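Local coordinates for protein laminin subunit ALPHA-1 (Mus musculus, PDB 2JD4) that forms part of the basement-membrane protein laminin-111 and, through its metal-binding LG4-5 domain pair, probably helps fasten laminin to cell surfaces, at residues 198-207 against 343-351; 228-238 against 249-257. The protein carries 4 engineered substitutions. One frame throughout, in Å; residues are numbered along the deposited sequence.

Contact 1 (198-207 against 343-351)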
loop_
_atom_site.group_PDB
_atom_site.type_symbol
_atom_site.label_atom_id
_atom_site.label_comp_id
_atom_site.label_asym_id
_atom_site.label_seq_id
_atom_site.Cartn_x
_atom_site.Cartn_y
_atom_site.Cartn_z
ATOM N N GLN A 198 11.795 2.487 -2.244
ATOM C CA GLN A 198 11.569 1.630 -3.400
ATOM C C GLN A 198 10.172 1.037 -3.253
ATOM O O GLN A 198 9.630 1.001 -2.152
ATOM C CB GLN A 198 12.629 0.520 -3.466
ATOM C CG GLN A 198 12.711 -0.405 -2.248
ATOM C CD GLN A 198 13.808 -1.467 -2.392
ATOM O OE1 GLN A 198 13.856 -2.191 -3.382
ATOM N NE2 GLN A 198 14.690 -1.554 -1.399
ATOM N N GLU A 199 9.578 0.586 -4.351
ATOM C CA GLU A 199 8.235 0.023 -4.278
ATOM C C GLU A 199 8.169 -1.186 -3.349
ATOM O O GLU A 199 8.949 -2.130 -3.494
ATOM C CB GLU A 199 7.741 -0.383 -5.665
ATOM C CG GLU A 199 6.333 -0.969 -5.644
ATOM C CD GLU A 199 5.779 -1.216 -7.029
ATOM O OE1 GLU A 199 6.543 -1.074 -8.008
ATOM O OE2 GLU A 199 4.583 -1.557 -7.136
ATOM N N GLY A 200 7.229 -1.151 -2.405
ATOM C CA GLY A 200 7.071 -2.252 -1.467
ATOM C C GLY A 200 6.612 -1.887 -0.062
ATOM O O GLY A 200 6.469 -0.712 0.289
ATOM N N THR A 201 6.385 -2.918 0.752
ATOM C CA THR A 201 5.950 -2.746 2.129
ATOM C C THR A 201 7.015 -3.264 3.089
ATOM O O THR A 201 7.424 -4.425 3.004
ATOM C CB THR A 201 4.654 -3.524 2.398
ATOM O OG1 THR A 201 3.572 -2.919 1.684
ATOM C CG2 THR A 201 4.351 -3.553 3.881
ATOM N N PHE A 202 7.439 -2.411 4.013
ATOM C CA PHE A 202 8.458 -2.783 4.990
ATOM C C PHE A 202 7.890 -3.518 6.211
ATOM O O PHE A 202 6.862 -3.118 6.765
ATOM C CB PHE A 202 9.198 -1.534 5.469
ATOM C CG PHE A 202 10.345 -1.829 6.397
ATOM C CD1 PHE A 202 11.384 -2.663 5.990
ATOM C CD2 PHE A 202 10.395 -1.263 7.667
ATOM C CE1 PHE A 202 12.460 -2.931 6.836
ATOM C CE2 PHE A 202 11.472 -1.526 8.525
ATOM C CZ PHE A 202 12.502 -2.359 8.105
ATOM N N PHE A 203 8.576 -4.595 6.602
ATOM C CA PHE A 203 8.231 -5.415 7.764
ATOM C C PHE A 203 9.483 -5.343 8.658
ATOM O O PHE A 203 10.532 -5.868 8.288
ATOM C CB PHE A 203 7.993 -6.876 7.360
ATOM C CG PHE A 203 6.743 -7.107 6.546
ATOM C CD1 PHE A 203 6.663 -6.697 5.217
ATOM C CD2 PHE A 203 5.659 -7.785 7.102
ATOM C CE1 PHE A 203 5.525 -6.960 4.453
ATOM C CE2 PHE A 203 4.518 -8.057 6.354
ATOM C CZ PHE A 203 4.448 -7.645 5.022
ATOM N N GLU A 204 9.377 -4.706 9.818
ATOM C CA GLU A 204 10.532 -4.542 10.706
ATOM C C GLU A 204 11.013 -5.784 11.465
ATOM O O GLU A 204 12.104 -5.761 12.047
ATOM C CB GLU A 204 10.274 -3.407 11.705
ATOM C CG GLU A 204 9.297 -3.740 12.825
ATOM C CD GLU A 204 9.006 -2.549 13.726
ATOM O OE1 GLU A 204 8.390 -2.744 14.792
ATOM O OE2 GLU A 204 9.385 -1.417 13.370
ATOM N N GLY A 205 10.206 -6.845 11.481
ATOM C CA GLY A 205 10.599 -8.073 12.158
ATOM C C GLY A 205 9.992 -8.286 13.534
ATOM O O GLY A 205 10.377 -9.213 14.246
ATOM N N SER A 206 9.027 -7.448 13.907
ATOM C CA SER A 206 8.403 -7.548 15.219
ATOM C C SER A 206 6.941 -7.982 15.229
ATOM O O SER A 206 6.442 -8.430 16.263
ATOM C CB SER A 206 8.496 -6.202 15.939
ATOM O OG SER A 206 7.676 -5.235 15.289
ATOM N N GLY A 207 6.249 -7.852 14.099
ATOM C CA GLY A 207 4.841 -8.208 14.090
ATOM C C GLY A 207 4.258 -8.924 12.884
ATOM O O GLY A 207 4.788 -9.940 12.443
ATOM N N SER A 343 8.774 -13.512 12.884
ATOM C CA SER A 343 8.251 -12.458 12.008
ATOM C C SER A 343 9.269 -12.079 10.924
ATOM O O SER A 343 10.462 -11.949 11.196
ATOM C CB SER A 343 7.892 -11.204 12.823
ATOM O OG SER A 343 6.762 -11.408 13.663
ATOM N N PHE A 344 8.784 -11.908 9.696
ATOM C CA PHE A 344 9.617 -11.530 8.552
ATOM C C PHE A 344 10.208 -10.124 8.724
ATOM O O PHE A 344 9.605 -9.255 9.359
ATOM C CB PHE A 344 8.756 -11.560 7.275
ATOM C CG PHE A 344 9.490 -11.177 6.007
ATOM C CD1 PHE A 344 10.403 -12.046 5.421
ATOM C CD2 PHE A 344 9.204 -9.975 5.361
ATOM C CE1 PHE A 344 11.014 -11.732 4.208
ATOM C CE2 PHE A 344 9.811 -9.647 4.145
ATOM C CZ PHE A 344 10.717 -10.532 3.568
ATOM N N ARG A 345 11.403 -9.917 8.170
ATOM C CA ARG A 345 12.052 -8.604 8.184
ATOM C C ARG A 345 12.553 -8.361 6.764
ATOM O O ARG A 345 13.376 -9.116 6.254
ATOM C CB ARG A 345 13.237 -8.545 9.152
ATOM C CG ARG A 345 13.927 -7.172 9.123
ATOM C CD ARG A 345 15.065 -7.054 10.123
ATOM N NE ARG A 345 15.806 -5.807 9.925
ATOM C CZ ARG A 345 15.342 -4.594 10.217
ATOM N NH1 ARG A 345 14.131 -4.447 10.733
ATOM N NH2 ARG A 345 16.087 -3.522 9.979
ATOM N N GLY A 346 12.044 -7.307 6.133
ATOM C CA GLY A 346 12.412 -6.981 4.765
ATOM C C GLY A 346 11.203 -6.357 4.079
ATOM O O GLY A 346 10.365 -5.756 4.747
ATOM N N CYS A 347 11.099 -6.475 2.758
ATOM C CA CYS A 347 9.935 -5.911 2.068
ATOM C C CYS A 347 9.272 -6.943 1.152
ATOM O O CYS A 347 9.919 -7.881 0.667
ATOM C CB CYS A 347 10.322 -4.665 1.238
ATOM S SG CYS A 347 11.082 -3.291 2.172
ATOM N N VAL A 348 7.970 -6.761 0.939
ATOM C CA VAL A 348 7.177 -7.618 0.064
ATOM C C VAL A 348 6.416 -6.700 -0.904
ATOM O O VAL A 348 5.938 -5.636 -0.511
ATOM C CB VAL A 348 6.167 -8.453 0.877
ATOM C CG1 VAL A 348 5.194 -9.173 -0.057
ATOM C CG2 VAL A 348 6.916 -9.444 1.754
ATOM N N ARG A 349 6.310 -7.110 -2.165
ATOM C CA ARG A 349 5.626 -6.308 -3.175
ATOM C C ARG A 349 4.827 -7.214 -4.113
ATOM O O ARG A 349 5.115 -8.409 -4.233
ATOM C CB ARG A 349 6.656 -5.510 -3.986
ATOM C CG ARG A 349 6.957 -6.094 -5.363
ATOM C CD ARG A 349 8.404 -5.903 -5.825
ATOM N NE ARG A 349 8.902 -4.543 -5.682
ATOM C CZ ARG A 349 10.045 -4.104 -6.212
ATOM N NH1 ARG A 349 10.807 -4.915 -6.934
ATOM N NH2 ARG A 349 10.438 -2.857 -6.003
ATOM N N ASN A 350 3.825 -6.637 -4.769
ATOM C CA ASN A 350 2.984 -7.363 -5.717
ATOM C C ASN A 350 2.411 -8.676 -5.190
ATOM O O ASN A 350 2.521 -9.720 -5.840
ATOM C CB ASN A 350 3.763 -7.628 -7.011
ATOM C CG ASN A 350 4.140 -6.346 -7.734
ATOM O OD1 ASN A 350 3.308 -5.456 -7.911
ATOM N ND2 ASN A 350 5.397 -6.249 -8.165
ATOM N N LEU A 351 1.795 -8.617 -4.017
ATOM C CA LEU A 351 1.185 -9.797 -3.408
ATOM C C LEU A 351 -0.182 -10.028 -4.053
ATOM O O LEU A 351 -1.066 -9.175 -3.956
ATOM C CB LEU A 351 1.004 -9.576 -1.908
ATOM C CG LEU A 351 0.368 -10.715 -1.114
ATOM C CD1 LEU A 351 1.249 -11.954 -1.179
ATOM C CD2 LEU A 351 0.183 -10.272 0.327
HETATM O O HOH W 1 3.441 -3.780 -5.074
HETATM O O HOH W 2 3.303 -3.992 -0.693
HETATM O O HOH W 3 12.161 -11.660 13.145
#

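Contact 2 (228-238 against 249-257)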
loop_
_atom_site.group_PDB
_atom_site.type_symbol
_atom_site.label_atom_id
_atom_site.label_comp_id
_atom_site.label_asym_id
_atom_site.label_seq_id
_atom_site.Cartn_x
_atom_site.Cartn_y
_atom_site.Cartn_z
ATOM N N PHE A 228 9.802 -10.692 -2.822
ATOM C CA PHE A 228 10.304 -10.353 -1.501
ATOM C C PHE A 228 11.802 -10.078 -1.527
ATOM O O PHE A 228 12.511 -10.548 -2.409
ATOM C CB PHE A 228 10.006 -11.499 -0.521
ATOM C CG PHE A 228 10.872 -12.723 -0.723
ATOM C CD1 PHE A 228 12.145 -12.798 -0.158
ATOM C CD2 PHE A 228 10.414 -13.800 -1.481
ATOM C CE1 PHE A 228 12.949 -13.928 -0.343
ATOM C CE2 PHE A 228 11.210 -14.938 -1.674
ATOM C CZ PHE A 228 12.481 -14.999 -1.103
ATOM N N ARG A 229 12.268 -9.309 -0.547
ATOM C CA ARG A 229 13.683 -8.995 -0.399
ATOM C C ARG A 229 13.928 -9.033 1.098
ATOM O O ARG A 229 13.100 -8.564 1.884
ATOM C CB ARG A 229 14.027 -7.601 -0.951
ATOM C CG ARG A 229 13.476 -6.424 -0.147
ATOM C CD ARG A 229 14.102 -5.098 -0.594
ATOM N NE ARG A 229 15.521 -4.997 -0.246
ATOM C CZ ARG A 229 15.983 -4.805 0.984
ATOM N NH1 ARG A 229 15.141 -4.687 1.999
ATOM N NH2 ARG A 229 17.289 -4.733 1.204
ATOM N N THR A 230 15.055 -9.602 1.505
ATOM C CA THR A 230 15.352 -9.699 2.926
ATOM C C THR A 230 16.831 -9.947 3.179
ATOM O O THR A 230 17.548 -10.415 2.297
ATOM C CB THR A 230 14.538 -10.859 3.571
ATOM O OG1 THR A 230 14.816 -10.935 4.976
ATOM C CG2 THR A 230 14.893 -12.181 2.915
ATOM N N THR A 231 17.276 -9.609 4.384
ATOM C CA THR A 231 18.656 -9.830 4.794
ATOM C C THR A 231 18.659 -10.717 6.042
ATOM O O THR A 231 19.589 -10.669 6.852
ATOM C CB THR A 231 19.384 -8.508 5.123
ATOM O OG1 THR A 231 18.707 -7.828 6.190
ATOM C CG2 THR A 231 19.433 -7.619 3.895
ATOM N N SER A 232 17.603 -11.517 6.188
ATOM C CA SER A 232 17.448 -12.438 7.317
ATOM C C SER A 232 17.193 -13.851 6.794
ATOM O O SER A 232 16.595 -14.032 5.729
ATOM C CB SER A 232 16.287 -11.999 8.212
ATOM O OG SER A 232 16.060 -12.940 9.252
ATOM N N LYS A 233 17.634 -14.852 7.549
ATOM C CA LYS A 233 17.481 -16.242 7.127
ATOM C C LYS A 233 16.183 -16.920 7.552
ATOM O O LYS A 233 15.868 -18.002 7.063
ATOM C CB LYS A 233 18.675 -17.066 7.623
ATOM C CG LYS A 233 20.026 -16.420 7.326
ATOM C CD LYS A 233 21.187 -17.306 7.742
ATOM C CE LYS A 233 21.366 -18.458 6.775
ATOM N NZ LYS A 233 21.724 -17.960 5.419
ATOM N N ASN A 234 15.431 -16.298 8.456
ATOM C CA ASN A 234 14.176 -16.894 8.904
ATOM C C ASN A 234 13.035 -15.884 8.967
ATOM O O ASN A 234 13.199 -14.783 9.483
ATOM C CB ASN A 234 14.356 -17.540 10.283
ATOM C CG ASN A 234 15.443 -18.594 10.293
ATOM O OD1 ASN A 234 16.604 -18.301 10.576
ATOM N ND2 ASN A 234 15.077 -19.826 9.963
ATOM N N GLY A 235 11.875 -16.268 8.442
ATOM C CA GLY A 235 10.746 -15.363 8.473
ATOM C C GLY A 235 9.502 -15.919 7.820
ATOM O O GLY A 235 9.558 -16.465 6.717
ATOM N N VAL A 236 8.379 -15.787 8.517
ATOM C CA VAL A 236 7.100 -16.247 8.007
ATOM C C VAL A 236 6.625 -15.267 6.938
ATOM O O VAL A 236 6.734 -14.059 7.113
ATOM C CB VAL A 236 6.040 -16.298 9.129
ATOM C CG1 VAL A 236 4.673 -16.613 8.531
ATOM C CG2 VAL A 236 6.437 -17.341 10.181
ATOM N N LEU A 237 6.096 -15.786 5.837
ATOM C CA LEU A 237 5.599 -14.928 4.765
ATOM C C LEU A 237 4.073 -14.864 4.758
ATOM O O LEU A 237 3.491 -13.775 4.766
ATOM C CB LEU A 237 6.105 -15.430 3.405
ATOM C CG LEU A 237 7.616 -15.293 3.158
ATOM C CD1 LEU A 237 8.013 -16.048 1.888
ATOM C CD2 LEU A 237 7.980 -13.808 3.037
ATOM N N LEU A 238 3.422 -16.026 4.760
ATOM C CA LEU A 238 1.969 -16.052 4.732
ATOM C C LEU A 238 1.365 -17.327 5.316
ATOM O O LEU A 238 1.945 -18.411 5.212
ATOM C CB LEU A 238 1.490 -15.851 3.287
ATOM C CG LEU A 238 -0.002 -15.756 2.950
ATOM C CD1 LEU A 238 -0.182 -14.877 1.713
ATOM C CD2 LEU A 238 -0.589 -17.155 2.732
ATOM N N GLY A 249 0.579 -22.684 4.350
ATOM C CA GLY A 249 1.583 -21.758 4.851
ATOM C C GLY A 249 2.778 -21.593 3.930
ATOM O O GLY A 249 3.133 -22.512 3.194
ATOM N N LEU A 250 3.390 -20.409 3.973
ATOM C CA LEU A 250 4.565 -20.084 3.167
ATOM C C LEU A 250 5.550 -19.422 4.134
ATOM O O LEU A 250 5.203 -18.445 4.803
ATOM C CB LEU A 250 4.178 -19.104 2.057
ATOM C CG LEU A 250 5.019 -19.057 0.780
ATOM C CD1 LEU A 250 4.909 -20.386 0.047
ATOM C CD2 LEU A 250 4.521 -17.923 -0.119
ATOM N N GLU A 251 6.766 -19.949 4.216
ATOM C CA GLU A 251 7.761 -19.410 5.138
ATOM C C GLU A 251 9.198 -19.650 4.694
ATOM O O GLU A 251 9.475 -20.524 3.870
ATOM C CB GLU A 251 7.564 -20.030 6.529
ATOM C CG GLU A 251 7.271 -21.527 6.484
ATOM C CD GLU A 251 7.235 -22.202 7.857
ATOM O OE1 GLU A 251 6.911 -21.544 8.870
ATOM O OE2 GLU A 251 7.514 -23.419 7.914
ATOM N N ILE A 252 10.105 -18.849 5.250
ATOM C CA ILE A 252 11.531 -18.959 4.970
ATOM C C ILE A 252 12.172 -19.491 6.252
ATOM O O ILE A 252 12.094 -18.851 7.295
ATOM C CB ILE A 252 12.160 -17.576 4.640
ATOM C CG1 ILE A 252 11.495 -16.974 3.397
ATOM C CG2 ILE A 252 13.648 -17.727 4.413
ATOM C CD1 ILE A 252 12.065 -15.621 2.992
ATOM N N VAL A 253 12.782 -20.668 6.174
ATOM C CA VAL A 253 13.435 -21.275 7.331
ATOM C C VAL A 253 14.849 -21.707 6.949
ATOM O O VAL A 253 15.035 -22.569 6.091
ATOM C CB VAL A 253 12.646 -22.511 7.832
ATOM C CG1 VAL A 253 13.380 -23.173 8.993
ATOM C CG2 VAL A 253 11.248 -22.090 8.264
ATOM N N ASP A 254 15.839 -21.085 7.581
ATOM C CA ASP A 254 17.245 -21.383 7.329
ATOM C C ASP A 254 17.655 -21.219 5.869
ATOM O O ASP A 254 18.389 -22.048 5.325
ATOM C CB ASP A 254 17.576 -22.801 7.801
ATOM C CG ASP A 254 17.360 -22.981 9.289
ATOM O OD1 ASP A 254 17.854 -22.138 10.070
ATOM O OD2 ASP A 254 16.699 -23.967 9.680
ATOM N N GLY A 255 17.183 -20.149 5.238
ATOM C CA GLY A 255 17.539 -19.895 3.854
ATOM C C GLY A 255 16.730 -20.625 2.799
ATOM O O GLY A 255 16.943 -20.416 1.606
ATOM N N LYS A 256 15.805 -21.481 3.218
ATOM C CA LYS A 256 14.974 -22.215 2.267
ATOM C C LYS A 256 13.521 -21.758 2.337
ATOM O O LYS A 256 13.069 -21.269 3.368
ATOM C CB LYS A 256 15.041 -23.718 2.558
ATOM C CG LYS A 256 16.391 -24.347 2.254
ATOM C CD LYS A 256 16.804 -25.335 3.331
ATOM C CE LYS A 256 15.767 -26.425 3.532
ATOM N NZ LYS A 256 16.206 -27.388 4.583
ATOM N N VAL A 257 12.797 -21.919 1.235
ATOM C CA VAL A 257 11.393 -21.545 1.193
ATOM C C VAL A 257 10.549 -22.816 1.268
ATOM O O VAL A 257 10.783 -23.772 0.520
ATOM C CB VAL A 257 11.054 -20.774 -0.101
ATOM C CG1 VAL A 257 9.564 -20.465 -0.156
ATOM C CG2 VAL A 257 11.850 -19.478 -0.152
#

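Contact 1 (198-207 against 343-351)
F203 and F344 meet in a T-shaped (edge-to-face) stack, the edge of F344 directed at the face of F203, with ring centroids 5.8 Å apart and planes at 76°. Farther along the F203 ring, CE1 rests on CG2 of V348 at 3.9 Å, so this buried phenylalanine spans two apolar partners, as its broad flat ring suits it to do. F202, one residue earlier, turns to the other side of the strand, where SG of C347 lies at its ring edge, 3.9 Å from CD1. Backbone bonds fix this pattern: T201 exchanges two with V348 and F203 two with G346, the F203 N to G346 O bond being 2.8 Å long. Arginines serve both ends. R345, extended from CG to NE, carries NH1 to the carbonyl O of E204 at 2.7 Å, almost within its guanidinium plane. R349 bends at chi2 and chi3 (-49°), and this turns NH2 to E199 O at 3.0 Å, with NE adding a weak second bond. The same NH2 forms a salt bridge with E382, and W285 makes a cation-pi contact with the group. A leucine in place of R349 would probably leave E382 without its countercharge and the E199 carbonyl without its side-chain donors. Beyond the arginine at the other end, S343 OG donates to G207 O at 2.7 Å, in the carbonyl plane and on a lone pair. In the second shell, C347 is disulfide-bonded to C378, and strand 369-374 flanks 201-204 on its other edge. An early strand paired antiparallel with a late one fits the laminin G beta-sandwich, here LG5.

Contact 2 (228-238 against 249-257)
I252, on the second strand of the hairpin 235-241/247-253 of the laminin G sandwich, packs against L237 of the first strand and F228 of strand 222-230. Its CG1, anti to the carbonyl carbon (chi1 -61°), leads to CD1, which meets the F228 ring off-centre in a CH-pi contact, 4.3 Å from the centroid and 28° off the ring normal. The two side chains come from opposite directions, whereas L237 slants across I252, with CD1 3.9 Å from CG1. The other branch, CG2, packs beside K233 O at 3.5 Å, so the two branches of this beta-branched residue touch different partners. G235 pairs with I252, and its carbonyl O comes 3.5 Å from I252 CB. On the other face, V236 stands beside E251, whose buried carboxylate is held by S339, S340 and H260. L288 of strand 286-293 extends the apolar layer, touching F228, L237 and L250. At the end of 249-253 the chain reverses through a type I' turn from V253 to K256; D254 and G255 take its left-handed backbone positions, the second a natural place for glycine, and G255 N donates to K233 O. At L237 and L238 the register slips by one residue in a classic beta bulge, both leucines facing L250: L250 O accepts from L237 N and, along a nearly straight N-H...O line of 172°, from L238 N, each at 3.0 Å.

The chain starts beside the second laminin G domain, where C9 is disulfide-bonded to C281, then runs through the first and comes back at 198-207, the early side of contact 1. It then passes along strand 222-230 into 235-241, and the short hairpin of contact 2 closes with only ten residues between its segments. Contact 1 closes much later, when 343-351 returns across 135 residues, so contact 2 lies wholly within that larger loop. The two meet directly, because strands 222-230 and 347-353 are neighbours: R229 N lies 3.0 Å from C347 O, and F344 packs against V236. Together they tie the hairpin to an early strand, 201-204, and a late one, 347-353.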